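Local coordinates for 3-oxoacyl-[acyl-carrier-protein] synthase, mitochondrial (Arabidopsis thaliana, PDB 2IX4) that catalyses the condensation steps of mitochondrial fatty acid synthesis, adding two carbons from malonyl-ACP to a growing acyl chain, at residues 147-150 with 151-155; 107-110 with 111-114; 155-158 with 159-163; 46-49 with 50-53. All blocks are in the same frame, centred on the assembly; numbering follows the deposited sequence. Where two conformers were deposited one is given.

Along the chain the order is contact 4, contact 2, contact 1, contact 3, and all four fall within the first 163 residues of the ketosynthase. Contacts 1 and 3 are the close pair: their centres are about 11 Å apart, they share Val155, and they lie on the successive helices 149-153 and 157-166 beside a bound hexanoic acid. Contact 2, where helix 110-114 starts, lies about 19 Å from contact 3 between centres. Contact 4, on helix 47-55, is remote, about 51 Å from contact 2 between centres. Each of the four touches the second subunit, so these short helical turns all contribute to the dimer interface of this homodimeric enzyme.

Contact 1. Residues 147-150 with 151-155; sequences PFFI and PKILV. With 6NA (hexanoic acid), chain E.
Phe149 turns its ring toward Ile153 because CG stands anti to the backbone N (chi1 168°), while Ile153 places CG1 between its own N and carbonyl carbon (chi1 66°). The two side chains cross obliquely, with Phe149 CZ 3.9 Å from Ile153 CD1, and Ile153 CG2 lies 3.9 Å from Phe149 CE1. Lys152 folds back over the turn, its chain bent at chi3 and chi4; NZ comes to the ring edge of Phe149, near the ring plane and 4.2 Å from CD1, and also makes a long, weak ion pair with Asp129 on helix 127-138. One step along, Ile150 CG2 packs on Leu154 CD1 at 3.9 Å. Leu154 CD1 in turn lies 3.8 Å from CG of the hexanoic acid, a ligand hydrogen-bonded to Phe419 N of the second subunit. Backbone bonding is loose: Lys152 N donates to Phe148 O at 3.2 Å, and Ile153 N to Ile150 O at 3.2 Å from above the carbonyl plane, an i to i+3 bond, whereas both bonds to Phe149 O are weak. Pro151 has no N-H to give. Helix 149-153 lies between helix 127-138, where Ala133 meets Phe149, and Asp129 and Ile130 meet Ile153, and the second subunit, where Leu213 and Gly217 meet Phe149 and Ile150 and Phe419 meets Leu154.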
ATOM      1  N   PRO A 147      22.394   7.530  -0.427  1.00 24.81           N
ATOM      2  CA  PRO A 147      21.671   7.442  -1.701  1.00 24.85           C
ATOM      3  C   PRO A 147      20.587   6.363  -1.663  1.00 24.89           C
ATOM      4  O   PRO A 147      19.679   6.367  -2.500  1.00 24.93           O
ATOM      5  CB  PRO A 147      22.762   7.042  -2.706  1.00 24.83           C
ATOM      6  CG  PRO A 147      24.060   7.333  -2.032  1.00 24.90           C
ATOM      7  CD  PRO A 147      23.812   7.152  -0.574  1.00 24.85           C
ATOM      8  N   PHE A 148      20.694   5.453  -0.695  1.00 24.98           N
ATOM      9  CA  PHE A 148      19.744   4.354  -0.525  1.00 25.08           C
ATOM     10  C   PHE A 148      18.612   4.682   0.448  1.00 24.85           C
ATOM     11  O   PHE A 148      17.797   3.813   0.759  1.00 24.81           O
ATOM     12  CB  PHE A 148      20.466   3.086  -0.054  1.00 25.22           C
ATOM     13  CG  PHE A 148      21.551   2.620  -0.981  1.00 26.08           C
ATOM     14  CD1 PHE A 148      22.889   2.800  -0.647  1.00 26.65           C
ATOM     15  CD2 PHE A 148      21.239   2.000  -2.188  1.00 27.22           C
ATOM     16  CE1 PHE A 148      23.900   2.373  -1.500  1.00 27.24           C
ATOM     17  CE2 PHE A 148      22.244   1.568  -3.047  1.00 27.65           C
ATOM     18  CZ  PHE A 148      23.577   1.754  -2.700  1.00 27.75           C
ATOM     19  N   PHE A 149      18.555   5.927   0.919  1.00 24.66           N
ATOM     20  CA  PHE A 149      17.544   6.329   1.896  1.00 24.47           C
ATOM     21  C   PHE A 149      16.119   6.106   1.395  1.00 24.46           C
ATOM     22  O   PHE A 149      15.328   5.437   2.061  1.00 24.33           O
ATOM     23  CB  PHE A 149      17.743   7.784   2.350  1.00 24.41           C
ATOM     24  CG  PHE A 149      16.577   8.343   3.129  1.00 24.44           C
ATOM     25  CD1 PHE A 149      16.298   7.890   4.418  1.00 24.53           C
ATOM     26  CD2 PHE A 149      15.753   9.317   2.570  1.00 24.31           C
ATOM     27  CE1 PHE A 149      15.214   8.397   5.136  1.00 24.58           C
ATOM     28  CE2 PHE A 149      14.669   9.832   3.283  1.00 24.33           C
ATOM     29  CZ  PHE A 149      14.402   9.370   4.569  1.00 24.28           C
ATOM     30  N   ILE A 150      15.797   6.666   0.227  1.00 24.48           N
ATOM     31  CA  ILE A 150      14.453   6.539  -0.351  1.00 24.65           C
ATOM     32  C   ILE A 150      14.060   5.074  -0.626  1.00 24.88           C
ATOM     33  O   ILE A 150      12.992   4.639  -0.185  1.00 24.75           O
ATOM     34  CB  ILE A 150      14.251   7.446  -1.612  1.00 24.64           C
ATOM     35  CG1 ILE A 150      14.285   8.936  -1.233  1.00 24.33           C
ATOM     36  CG2 ILE A 150      12.958   7.094  -2.356  1.00 24.37           C
ATOM     37  CD1 ILE A 150      13.109   9.424  -0.374  1.00 23.92           C
ATOM     38  N   PRO A 151      14.915   4.309  -1.342  1.00 25.18           N
ATOM     39  CA  PRO A 151      14.591   2.901  -1.607  1.00 25.49           C
ATOM     40  C   PRO A 151      14.312   2.048  -0.364  1.00 25.79           C
ATOM     41  O   PRO A 151      13.500   1.130  -0.435  1.00 25.98           O
ATOM     42  CB  PRO A 151      15.841   2.383  -2.326  1.00 25.60           C
ATOM     43  CG  PRO A 151      16.450   3.578  -2.930  1.00 25.37           C
ATOM     44  CD  PRO A 151      16.191   4.693  -1.974  1.00 25.20           C
ATOM     45  N   LYS A 152      14.967   2.337   0.759  1.00 26.11           N
ATOM     46  CA  LYS A 152      14.796   1.494   1.953  1.00 26.57           C
ATOM     47  C   LYS A 152      13.635   1.879   2.882  1.00 26.36           C
ATOM     48  O   LYS A 152      13.347   1.158   3.837  1.00 26.63           O
ATOM     49  CB  LYS A 152      16.116   1.314   2.727  1.00 26.75           C
ATOM     50  CG  LYS A 152      16.631   2.517   3.491  1.00 27.98           C
ATOM     51  CD  LYS A 152      17.855   2.118   4.320  1.00 29.72           C
ATOM     52  CE  LYS A 152      18.926   3.206   4.335  1.00 31.52           C
ATOM     53  NZ  LYS A 152      18.587   4.403   5.175  1.00 33.11           N
ATOM     54  N   ILE A 153      12.960   2.989   2.595  1.00 26.13           N
ATOM     55  CA  ILE A 153      11.810   3.410   3.407  1.00 25.92           C
ATOM     56  C   ILE A 153      10.449   3.188   2.732  1.00 25.77           C
ATOM     57  O   ILE A 153       9.406   3.326   3.373  1.00 25.82           O
ATOM     58  CB  ILE A 153      11.933   4.884   3.908  1.00 25.88           C
ATOM     59  CG1 ILE A 153      11.873   5.879   2.740  1.00 25.95           C
ATOM     60  CG2 ILE A 153      13.197   5.060   4.749  1.00 25.80           C
ATOM     61  CD1 ILE A 153      11.442   7.284   3.134  1.00 25.58           C
ATOM     62  N   LEU A 154      10.463   2.833   1.449  1.00 25.42           N
ATOM     63  CA  LEU A 154       9.224   2.629   0.688  1.00 25.19           C
ATOM     64  C   LEU A 154       8.555   1.285   0.995  1.00 25.11           C
ATOM     65  O   LEU A 154       9.169   0.224   0.855  1.00 25.16           O
ATOM     66  CB  LEU A 154       9.479   2.782  -0.815  1.00 25.00           C
ATOM     67  CG  LEU A 154       9.926   4.159  -1.319  1.00 25.03           C
ATOM     68  CD1 LEU A 154      10.465   4.057  -2.733  1.00 23.98           C
ATOM     69  CD2 LEU A 154       8.799   5.189  -1.232  1.00 24.79           C
ATOM     70  N   VAL A 155       7.282   1.347   1.388  1.00 25.02           N
ATOM     71  CA  VAL A 155       6.551   0.181   1.911  1.00 24.99           C
ATOM     72  C   VAL A 155       6.250  -0.920   0.882  1.00 24.95           C
ATOM     73  O   VAL A 155       5.767  -1.995   1.251  1.00 25.01           O
ATOM     74  CB  VAL A 155       5.234   0.588   2.654  1.00 25.09           C
ATOM     75  CG1 VAL A 155       5.545   1.383   3.912  1.00 25.61           C
ATOM     76  CG2 VAL A 155       4.314   1.380   1.751  1.00 25.20           C
TER
HETATM   77  CA  6NA E1462       9.854   7.138  -6.831  1.00 25.97           C
HETATM   78  C   6NA E1462       8.804   6.484  -7.701  1.00 26.55           C
HETATM   79  O   6NA E1462       8.896   5.315  -8.045  1.00 25.90           O
HETATM   80  CB  6NA E1462       9.801   6.674  -5.374  1.00 25.57           C
HETATM   81  CG  6NA E1462       8.395   6.411  -4.832  1.00 25.33           C
HETATM   82  CD  6NA E1462       7.752   7.649  -4.225  1.00 24.92           C
HETATM   83  C6  6NA E1462       6.279   7.410  -3.975  1.00 25.16           C

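Contact 2. Residues 107-110 with 111-114; sequences PTEE and EEKE
Lys113 and Glu110 face each other through water more than by direct charge pairing. Lys113 NZ and Glu110 OE2 are 4.1 Å apart, beyond a salt bridge, and two waters bridge the charged groups: each donates to Glu110 OE2 at 2.7 Å and accepts from Lys113 NZ, and one of them also donates to Thr108 O. Among like charges, Glu110 OE1 and Glu114 OE2 approach to 4.0 Å, their carboxylate planes 55° apart. Lys294 of the second subunit makes a salt bridge to both oxygens and would offset their repulsion, while Gln169 also bonds Glu110 OE1. Apolar contact comes from Pro107, which lies back along the start of the helix: its CB touches Glu112 CB at 3.6 Å. Separately, the extended Lys113 chain, with CG anti to the carbonyl carbon (chi1 -78°), passes a carbonyl oxygen, its CE 3.3 Å from Pro107 O. Backbone bonds complete the turn: Lys113 N donates to Glu109 O at 3.1 Å and Glu114 N to Glu110 O at 2.9 Å, whereas Glu112 N to Glu109 O is weak. The result is a first helical turn opened by Glu109 at the N-cap, with Pro107 two residues ahead of it; it leads toward strand 116-122 of the central sheet in this ketosynthase of the thiolase superfamily.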
ATOM      1  N   PRO A 107      11.344 -21.465 -10.229  1.00 22.23           N
ATOM      2  CA  PRO A 107      11.409 -21.728 -11.667  1.00 22.30           C
ATOM      3  C   PRO A 107      12.637 -21.113 -12.333  1.00 22.44           C
ATOM      4  O   PRO A 107      13.089 -20.036 -11.941  1.00 22.54           O
ATOM      5  CB  PRO A 107      10.130 -21.079 -12.203  1.00 22.27           C
ATOM      6  CG  PRO A 107       9.778 -20.041 -11.207  1.00 22.06           C
ATOM      7  CD  PRO A 107      10.196 -20.605  -9.885  1.00 22.19           C
ATOM      8  N   THR A 108      13.172 -21.817 -13.322  1.00 22.58           N
ATOM      9  CA  THR A 108      14.289 -21.319 -14.113  1.00 22.79           C
ATOM     10  C   THR A 108      13.803 -20.806 -15.469  1.00 22.95           C
ATOM     11  O   THR A 108      14.463 -19.977 -16.099  1.00 23.22           O
ATOM     12  CB  THR A 108      15.342 -22.416 -14.338  1.00 22.80           C
ATOM     13  OG1 THR A 108      14.712 -23.564 -14.918  1.00 22.74           O
ATOM     14  CG2 THR A 108      15.991 -22.816 -13.023  1.00 22.94           C
ATOM     15  N   GLU A 109      12.648 -21.303 -15.908  1.00 22.94           N
ATOM     16  CA  GLU A 109      12.096 -20.963 -17.214  1.00 23.07           C
ATOM     17  C   GLU A 109      11.407 -19.607 -17.167  1.00 22.96           C
ATOM     18  O   GLU A 109      10.678 -19.314 -16.218  1.00 22.69           O
ATOM     19  CB  GLU A 109      11.114 -22.043 -17.678  1.00 23.29           C
ATOM     20  CG  GLU A 109      11.761 -23.400 -17.974  1.00 24.19           C
ATOM     21  CD  GLU A 109      12.601 -23.399 -19.243  1.00 25.94           C
ATOM     22  OE1 GLU A 109      13.643 -24.090 -19.271  1.00 26.91           O
ATOM     23  OE2 GLU A 109      12.223 -22.710 -20.218  1.00 26.90           O
ATOM     24  N   GLU A 110      11.645 -18.789 -18.193  1.00 22.86           N
ATOM     25  CA  GLU A 110      11.081 -17.437 -18.257  1.00 22.97           C
ATOM     26  C   GLU A 110       9.556 -17.449 -18.292  1.00 22.57           C
ATOM     27  O   GLU A 110       8.915 -16.563 -17.727  1.00 22.32           O
ATOM     28  CB  GLU A 110      11.643 -16.652 -19.451  1.00 23.23           C
ATOM     29  CG  GLU A 110      13.079 -16.139 -19.266  1.00 24.39           C
ATOM     30  CD  GLU A 110      13.211 -15.071 -18.183  1.00 26.52           C
ATOM     31  OE1 GLU A 110      12.287 -14.243 -18.019  1.00 27.58           O
ATOM     32  OE2 GLU A 110      14.252 -15.057 -17.492  1.00 27.79           O
ATOM     33  N   GLU A 111       8.987 -18.463 -18.942  1.00 22.28           N
ATOM     34  CA  GLU A 111       7.533 -18.629 -19.021  1.00 22.08           C
ATOM     35  C   GLU A 111       6.860 -18.693 -17.642  1.00 21.78           C
ATOM     36  O   GLU A 111       5.854 -18.015 -17.408  1.00 21.83           O
ATOM     37  CB  GLU A 111       7.183 -19.866 -19.856  1.00 22.25           C
ATOM     38  CG  GLU A 111       5.689 -20.123 -20.007  1.00 22.76           C
ATOM     39  CD  GLU A 111       5.376 -21.098 -21.124  1.00 23.75           C
ATOM     40  OE1 GLU A 111       4.846 -20.654 -22.163  1.00 23.40           O
ATOM     41  OE2 GLU A 111       5.670 -22.304 -20.974  1.00 24.40           O
ATOM     42  N   GLU A 112       7.431 -19.506 -16.753  0.50 21.72           N
ATOM     43  CA  GLU A 112       6.921 -19.695 -15.394  0.50 21.57           C
ATOM     44  C   GLU A 112       7.210 -18.472 -14.522  0.50 21.32           C
ATOM     45  O   GLU A 112       6.365 -18.056 -13.727  0.50 21.30           O
ATOM     46  CB  GLU A 112       7.529 -20.956 -14.759  0.50 21.70           C
ATOM     47  CG  GLU A 112       7.262 -22.256 -15.528  0.50 22.25           C
ATOM     48  CD  GLU A 112       7.945 -23.477 -14.915  0.50 23.35           C
ATOM     49  OE1 GLU A 112       7.345 -24.573 -14.961  0.50 24.08           O
ATOM     50  OE2 GLU A 112       9.078 -23.356 -14.398  0.50 23.51           O
ATOM     51  N   LYS A 113       8.405 -17.907 -14.687  1.00 21.03           N
ATOM     52  CA  LYS A 113       8.840 -16.699 -13.965  1.00 20.67           C
ATOM     53  C   LYS A 113       7.920 -15.514 -14.254  1.00 20.28           C
ATOM     54  O   LYS A 113       7.562 -14.755 -13.352  1.00 20.10           O
ATOM     55  CB  LYS A 113      10.264 -16.323 -14.373  1.00 20.57           C
ATOM     56  CG  LYS A 113      11.372 -17.144 -13.737  1.00 20.72           C
ATOM     57  CD  LYS A 113      12.721 -16.597 -14.183  1.00 21.34           C
ATOM     58  CE  LYS A 113      13.876 -17.239 -13.444  1.00 22.19           C
ATOM     59  NZ  LYS A 113      15.166 -16.582 -13.802  1.00 22.82           N
ATOM     60  N   GLU A 114       7.548 -15.370 -15.524  1.00 20.07           N
ATOM     61  CA  GLU A 114       6.642 -14.313 -15.974  1.00 19.89           C
ATOM     62  C   GLU A 114       5.218 -14.503 -15.458  1.00 19.71           C
ATOM     63  O   GLU A 114       4.452 -13.538 -15.371  1.00 19.91           O
ATOM     64  CB  GLU A 114       6.632 -14.240 -17.503  1.00 19.93           C
ATOM     65  CG  GLU A 114       7.882 -13.619 -18.110  1.00 20.01           C
ATOM     66  CD  GLU A 114       7.921 -13.728 -19.626  1.00 21.09           C
ATOM     67  OE1 GLU A 114       6.866 -13.979 -20.251  1.00 21.44           O
ATOM     68  OE2 GLU A 114       9.018 -13.564 -20.199  1.00 21.45           O
TER
HETATM   69  O   HOH W   1      15.428 -17.464 -16.915  1.00 44.79           O
HETATM   70  O   HOH W   2      15.078 -13.844 -15.196  1.00 37.39           O

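Contact 3. Residues 155-158 with 159-163; sequences VNMA and SGHVS
Met157 O is the acceptor of the shortest sound polar bond across this turn: His161 N donates to it at 2.9 Å with an N-H...O angle of 160°. The same oxygen lies at the edge of the His161 imidazole, near its plane and 2.9 Å from CD2, so the ring stands beside the carbonyl that its own backbone N-H uses. His161 CG is anti to the carbonyl carbon (chi1 -74°), which keeps the ring on the side of the preceding turn. There Met157, bent at both chi2 and chi3, curls its CE to within 3.9 Å of His161 NE2, and the two side chains cross at a slant. Val162 repeats the backbone pattern, its N donating to Ala158 O at 3.0 Å, and CG2 rests 3.2 Å from that same oxygen. Farther back, Ser159 N reaches Asn156 O only weakly at 3.3 Å, while Ser159 CB lies against that carbonyl. Asn156 ND2 donates to Phe419 O of the second subunit, and the Asn156 side chain is about 6 Å from a hexanoic acid. Helix 157-166 is packed between helix 87-102, where Ile89, Ala92 and Val93 meet Met157, Ala158, His161 and Val162, and strand 116-122, on which Ser159, Val162 and Ser163 lie; Ser159 OG is hydrogen-bonded with Ile120 N and His173 O.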
ATOM      1  N   VAL A 155       7.282   1.347   1.388  1.00 25.02           N
ATOM      2  CA  VAL A 155       6.551   0.181   1.911  1.00 24.99           C
ATOM      3  C   VAL A 155       6.250  -0.920   0.882  1.00 24.95           C
ATOM      4  O   VAL A 155       5.767  -1.995   1.251  1.00 25.01           O
ATOM      5  CB  VAL A 155       5.234   0.588   2.654  1.00 25.09           C
ATOM      6  CG1 VAL A 155       5.545   1.383   3.912  1.00 25.61           C
ATOM      7  CG2 VAL A 155       4.314   1.380   1.751  1.00 25.20           C
ATOM      8  N   ASN A 156       6.534  -0.651  -0.393  1.00 24.60           N
ATOM      9  CA  ASN A 156       6.331  -1.636  -1.452  1.00 24.36           C
ATOM     10  C   ASN A 156       7.587  -2.448  -1.768  1.00 24.35           C
ATOM     11  O   ASN A 156       7.535  -3.398  -2.553  1.00 24.46           O
ATOM     12  CB  ASN A 156       5.838  -0.959  -2.733  1.00 24.32           C
ATOM     13  CG  ASN A 156       6.869  -0.021  -3.341  1.00 24.02           C
ATOM     14  OD1 ASN A 156       7.279   0.956  -2.718  1.00 24.03           O
ATOM     15  ND2 ASN A 156       7.280  -0.309  -4.574  1.00 23.40           N
ATOM     16  N   MET A 157       8.705  -2.074  -1.150  1.00 24.11           N
ATOM     17  CA  MET A 157      10.013  -2.588  -1.558  1.00 24.26           C
ATOM     18  C   MET A 157      10.284  -4.060  -1.241  1.00 24.05           C
ATOM     19  O   MET A 157      11.177  -4.664  -1.843  1.00 24.20           O
ATOM     20  CB  MET A 157      11.143  -1.679  -1.062  1.00 24.41           C
ATOM     21  CG  MET A 157      11.229  -0.350  -1.820  1.00 24.94           C
ATOM     22  SD  MET A 157      11.385  -0.494  -3.621  1.00 26.61           S
ATOM     23  CE  MET A 157      13.025  -1.199  -3.767  1.00 26.03           C
ATOM     24  N   ALA A 158       9.532  -4.633  -0.303  1.00 23.79           N
ATOM     25  CA  ALA A 158       9.653  -6.064  -0.012  1.00 23.72           C
ATOM     26  C   ALA A 158       9.298  -6.904  -1.244  1.00 23.58           C
ATOM     27  O   ALA A 158      10.012  -7.852  -1.579  1.00 23.40           O
ATOM     28  CB  ALA A 158       8.798  -6.456   1.189  1.00 23.90           C
ATOM     29  N   SER A 159       8.210  -6.533  -1.921  1.00 23.23           N
ATOM     30  CA  SER A 159       7.825  -7.138  -3.201  1.00 23.06           C
ATOM     31  C   SER A 159       8.905  -6.981  -4.264  1.00 22.82           C
ATOM     32  O   SER A 159       9.180  -7.919  -5.013  1.00 23.06           O
ATOM     33  CB  SER A 159       6.523  -6.529  -3.725  1.00 23.02           C
ATOM     34  OG  SER A 159       5.437  -6.857  -2.888  1.00 23.61           O
ATOM     35  N   GLY A 160       9.502  -5.790  -4.329  1.00 22.45           N
ATOM     36  CA  GLY A 160      10.576  -5.499  -5.272  1.00 21.96           C
ATOM     37  C   GLY A 160      11.779  -6.406  -5.086  1.00 21.82           C
ATOM     38  O   GLY A 160      12.290  -6.973  -6.054  1.00 21.57           O
ATOM     39  N   HIS A 161      12.221  -6.551  -3.838  1.00 21.63           N
ATOM     40  CA  HIS A 161      13.395  -7.372  -3.522  1.00 21.81           C
ATOM     41  C   HIS A 161      13.153  -8.867  -3.716  1.00 21.76           C
ATOM     42  O   HIS A 161      14.053  -9.590  -4.142  1.00 21.85           O
ATOM     43  CB  HIS A 161      13.880  -7.089  -2.102  1.00 21.90           C
ATOM     44  CG  HIS A 161      14.586  -5.778  -1.962  1.00 22.07           C
ATOM     45  ND1 HIS A 161      15.959  -5.673  -1.943  1.00 22.39           N
ATOM     46  CD2 HIS A 161      14.110  -4.516  -1.846  1.00 21.22           C
ATOM     47  CE1 HIS A 161      16.298  -4.404  -1.811  1.00 22.47           C
ATOM     48  NE2 HIS A 161      15.195  -3.680  -1.752  1.00 21.69           N
ATOM     49  N   VAL A 162      11.944  -9.324  -3.399  1.00 21.83           N
ATOM     50  CA  VAL A 162      11.561 -10.723  -3.617  1.00 22.13           C
ATOM     51  C   VAL A 162      11.516 -11.050  -5.116  1.00 22.33           C
ATOM     52  O   VAL A 162      12.134 -12.021  -5.558  1.00 22.17           O
ATOM     53  CB  VAL A 162      10.222 -11.085  -2.900  1.00 22.07           C
ATOM     54  CG1 VAL A 162       9.748 -12.491  -3.277  1.00 22.04           C
ATOM     55  CG2 VAL A 162      10.384 -10.979  -1.385  1.00 22.18           C
ATOM     56  N   SER A 163      10.815 -10.223  -5.892  1.00 22.57           N
ATOM     57  CA  SER A 163      10.718 -10.416  -7.343  1.00 23.02           C
ATOM     58  C   SER A 163      12.088 -10.426  -8.016  1.00 23.06           C
ATOM     59  O   SER A 163      12.350 -11.266  -8.873  1.00 23.08           O
ATOM     60  CB  SER A 163       9.828  -9.347  -7.978  1.00 23.11           C
ATOM     61  OG  SER A 163      10.351  -8.054  -7.745  1.00 24.77           O
TER

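Contact 4. Residues 46-49 with 50-53; sequences DEET and KLYT
Four regular i to i+4 bonds join Asp46-Thr49 to Lys50-Thr53, from Lys50 N to Asp46 O, Leu51 N to Glu47 O, Tyr52 N to Glu48 O and Thr53 N to Thr49 O, with lengths from 2.8 to 3.0 Å. On the outer flank Glu47 and Lys50 form a salt bridge, NZ to OE2 at 2.8 Å, reaching the oxygen on its syn side and 26° out of the carboxylate plane. Glu47 is bent at chi2 (-59°), which swings its carboxylate over the extended lysine chain, and OE2 also lies 3.4 Å from Lys50 CD. Thr53 OG1 adds a second donor to Thr49 O at 2.7 Å, arriving from the face of the carbonyl plane opposite to that used by Thr53 N; with OG1 anti to the carbonyl carbon (chi1 -57°), the hydroxyl turns back onto the preceding turn. At the N-terminal end of helix 47-55, Asp46 is the N-cap, its OD1 accepting from Thr49 N at 2.8 Å and from Thr49 OG1 at 2.6 Å. Leu51 CG rests against Glu47 O, 3.4 Å away. The Tyr52 ring leads away from the turn to the second subunit, where its hydroxyl is bonded with Leu142 N. Lys140 of that subunit bonds Thr49 OG1, and its Ile137 packs on Thr49 and Thr53. The acidic Asp46 and Glu47 would probably interact favourably with the helix dipole, while Thr49 O accepts two hydrogen bonds, and the one from Thr53 OG1 sets the rotation of that hydroxyl.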
ATOM      1  N   ASP A  46      23.462   9.802  21.187  1.00 19.60           N
ATOM      2  CA  ASP A  46      24.279   9.607  22.388  1.00 20.09           C
ATOM      3  C   ASP A  46      23.489   8.912  23.505  1.00 20.17           C
ATOM      4  O   ASP A  46      22.258   8.845  23.453  1.00 20.32           O
ATOM      5  CB  ASP A  46      24.937  10.918  22.856  1.00 20.09           C
ATOM      6  CG  ASP A  46      23.934  11.967  23.322  1.00 20.87           C
ATOM      7  OD1 ASP A  46      22.819  11.613  23.750  1.00 20.83           O
ATOM      8  OD2 ASP A  46      24.281  13.167  23.282  1.00 22.25           O
ATOM      9  N   GLU A  47      24.199   8.383  24.498  1.00 20.37           N
ATOM     10  CA  GLU A  47      23.577   7.614  25.578  1.00 20.68           C
ATOM     11  C   GLU A  47      22.563   8.415  26.396  1.00 20.46           C
ATOM     12  O   GLU A  47      21.531   7.880  26.795  1.00 20.27           O
ATOM     13  CB  GLU A  47      24.640   7.000  26.496  1.00 20.92           C
ATOM     14  CG  GLU A  47      25.424   5.843  25.866  1.00 22.07           C
ATOM     15  CD  GLU A  47      24.541   4.677  25.440  1.00 23.59           C
ATOM     16  OE1 GLU A  47      23.724   4.205  26.265  1.00 24.10           O
ATOM     17  OE2 GLU A  47      24.672   4.225  24.279  1.00 23.74           O
ATOM     18  N   GLU A  48      22.857   9.691  26.635  1.00 20.46           N
ATOM     19  CA  GLU A  48      21.959  10.573  27.389  1.00 20.64           C
ATOM     20  C   GLU A  48      20.610  10.742  26.684  1.00 20.10           C
ATOM     21  O   GLU A  48      19.567  10.789  27.336  1.00 20.10           O
ATOM     22  CB  GLU A  48      22.613  11.937  27.623  1.00 20.91           C
ATOM     23  CG  GLU A  48      21.955  12.790  28.706  1.00 23.34           C
ATOM     24  CD  GLU A  48      22.418  12.437  30.117  1.00 26.46           C
ATOM     25  OE1 GLU A  48      22.130  11.310  30.592  1.00 27.59           O
ATOM     26  OE2 GLU A  48      23.062  13.300  30.758  1.00 27.57           O
ATOM     27  N   THR A  49      20.646  10.829  25.355  1.00 19.60           N
ATOM     28  CA  THR A  49      19.434  10.923  24.540  1.00 19.24           C
ATOM     29  C   THR A  49      18.671   9.593  24.544  1.00 18.98           C
ATOM     30  O   THR A  49      17.447   9.589  24.668  1.00 18.83           O
ATOM     31  CB  THR A  49      19.754  11.391  23.096  1.00 19.26           C
ATOM     32  OG1 THR A  49      20.482  12.624  23.151  1.00 19.17           O
ATOM     33  CG2 THR A  49      18.477  11.607  22.279  1.00 19.03           C
ATOM     34  N   LYS A  50      19.398   8.481  24.420  1.00 18.64           N
ATOM     35  CA  LYS A  50      18.819   7.137  24.545  1.00 18.64           C
ATOM     36  C   LYS A  50      18.084   6.972  25.874  1.00 18.48           C
ATOM     37  O   LYS A  50      16.914   6.580  25.901  1.00 18.36           O
ATOM     38  CB  LYS A  50      19.902   6.061  24.455  1.00 18.58           C
ATOM     39  CG  LYS A  50      20.446   5.786  23.068  1.00 19.16           C
ATOM     40  CD  LYS A  50      21.450   4.641  23.147  1.00 19.66           C
ATOM     41  CE  LYS A  50      22.242   4.491  21.873  1.00 20.37           C
ATOM     42  NZ  LYS A  50      23.272   3.416  22.011  1.00 21.44           N
ATOM     43  N   LEU A  51      18.786   7.274  26.968  1.00 18.42           N
ATOM     44  CA  LEU A  51      18.233   7.160  28.319  1.00 18.69           C
ATOM     45  C   LEU A  51      16.981   8.013  28.495  1.00 18.46           C
ATOM     46  O   LEU A  51      15.960   7.519  28.975  1.00 18.65           O
ATOM     47  CB  LEU A  51      19.282   7.517  29.382  1.00 18.78           C
ATOM     48  CG  LEU A  51      20.398   6.505  29.680  1.00 19.39           C
ATOM     49  CD1 LEU A  51      21.543   7.172  30.438  1.00 20.34           C
ATOM     50  CD2 LEU A  51      19.884   5.297  30.451  1.00 19.99           C
ATOM     51  N   TYR A  52      17.058   9.280  28.087  1.00 18.31           N
ATOM     52  CA  TYR A  52      15.900  10.173  28.135  1.00 18.23           C
ATOM     53  C   TYR A  52      14.721   9.606  27.349  1.00 18.00           C
ATOM     54  O   TYR A  52      13.588   9.606  27.836  1.00 18.11           O
ATOM     55  CB  TYR A  52      16.232  11.577  27.610  1.00 18.35           C
ATOM     56  CG  TYR A  52      14.991  12.325  27.154  1.00 18.66           C
ATOM     57  CD1 TYR A  52      14.223  13.061  28.056  1.00 18.86           C
ATOM     58  CD2 TYR A  52      14.565  12.262  25.823  1.00 19.35           C
ATOM     59  CE1 TYR A  52      13.072  13.728  27.641  1.00 19.07           C
ATOM     60  CE2 TYR A  52      13.414  12.914  25.401  1.00 19.51           C
ATOM     61  CZ  TYR A  52      12.679  13.649  26.312  1.00 19.44           C
ATOM     62  OH  TYR A  52      11.546  14.296  25.886  1.00 19.60           O
ATOM     63  N   THR A  53      14.994   9.141  26.131  1.00 17.55           N
ATOM     64  CA  THR A  53      13.946   8.668  25.231  1.00 17.24           C
ATOM     65  C   THR A  53      13.225   7.450  25.806  1.00 17.21           C
ATOM     66  O   THR A  53      11.992   7.398  25.800  1.00 16.94           O
ATOM     67  CB  THR A  53      14.496   8.364  23.814  1.00 17.20           C
ATOM     68  OG1 THR A  53      15.125   9.538  23.287  1.00 16.79           O
ATOM     69  CG2 THR A  53      13.376   7.939  22.875  1.00 17.23           C
TER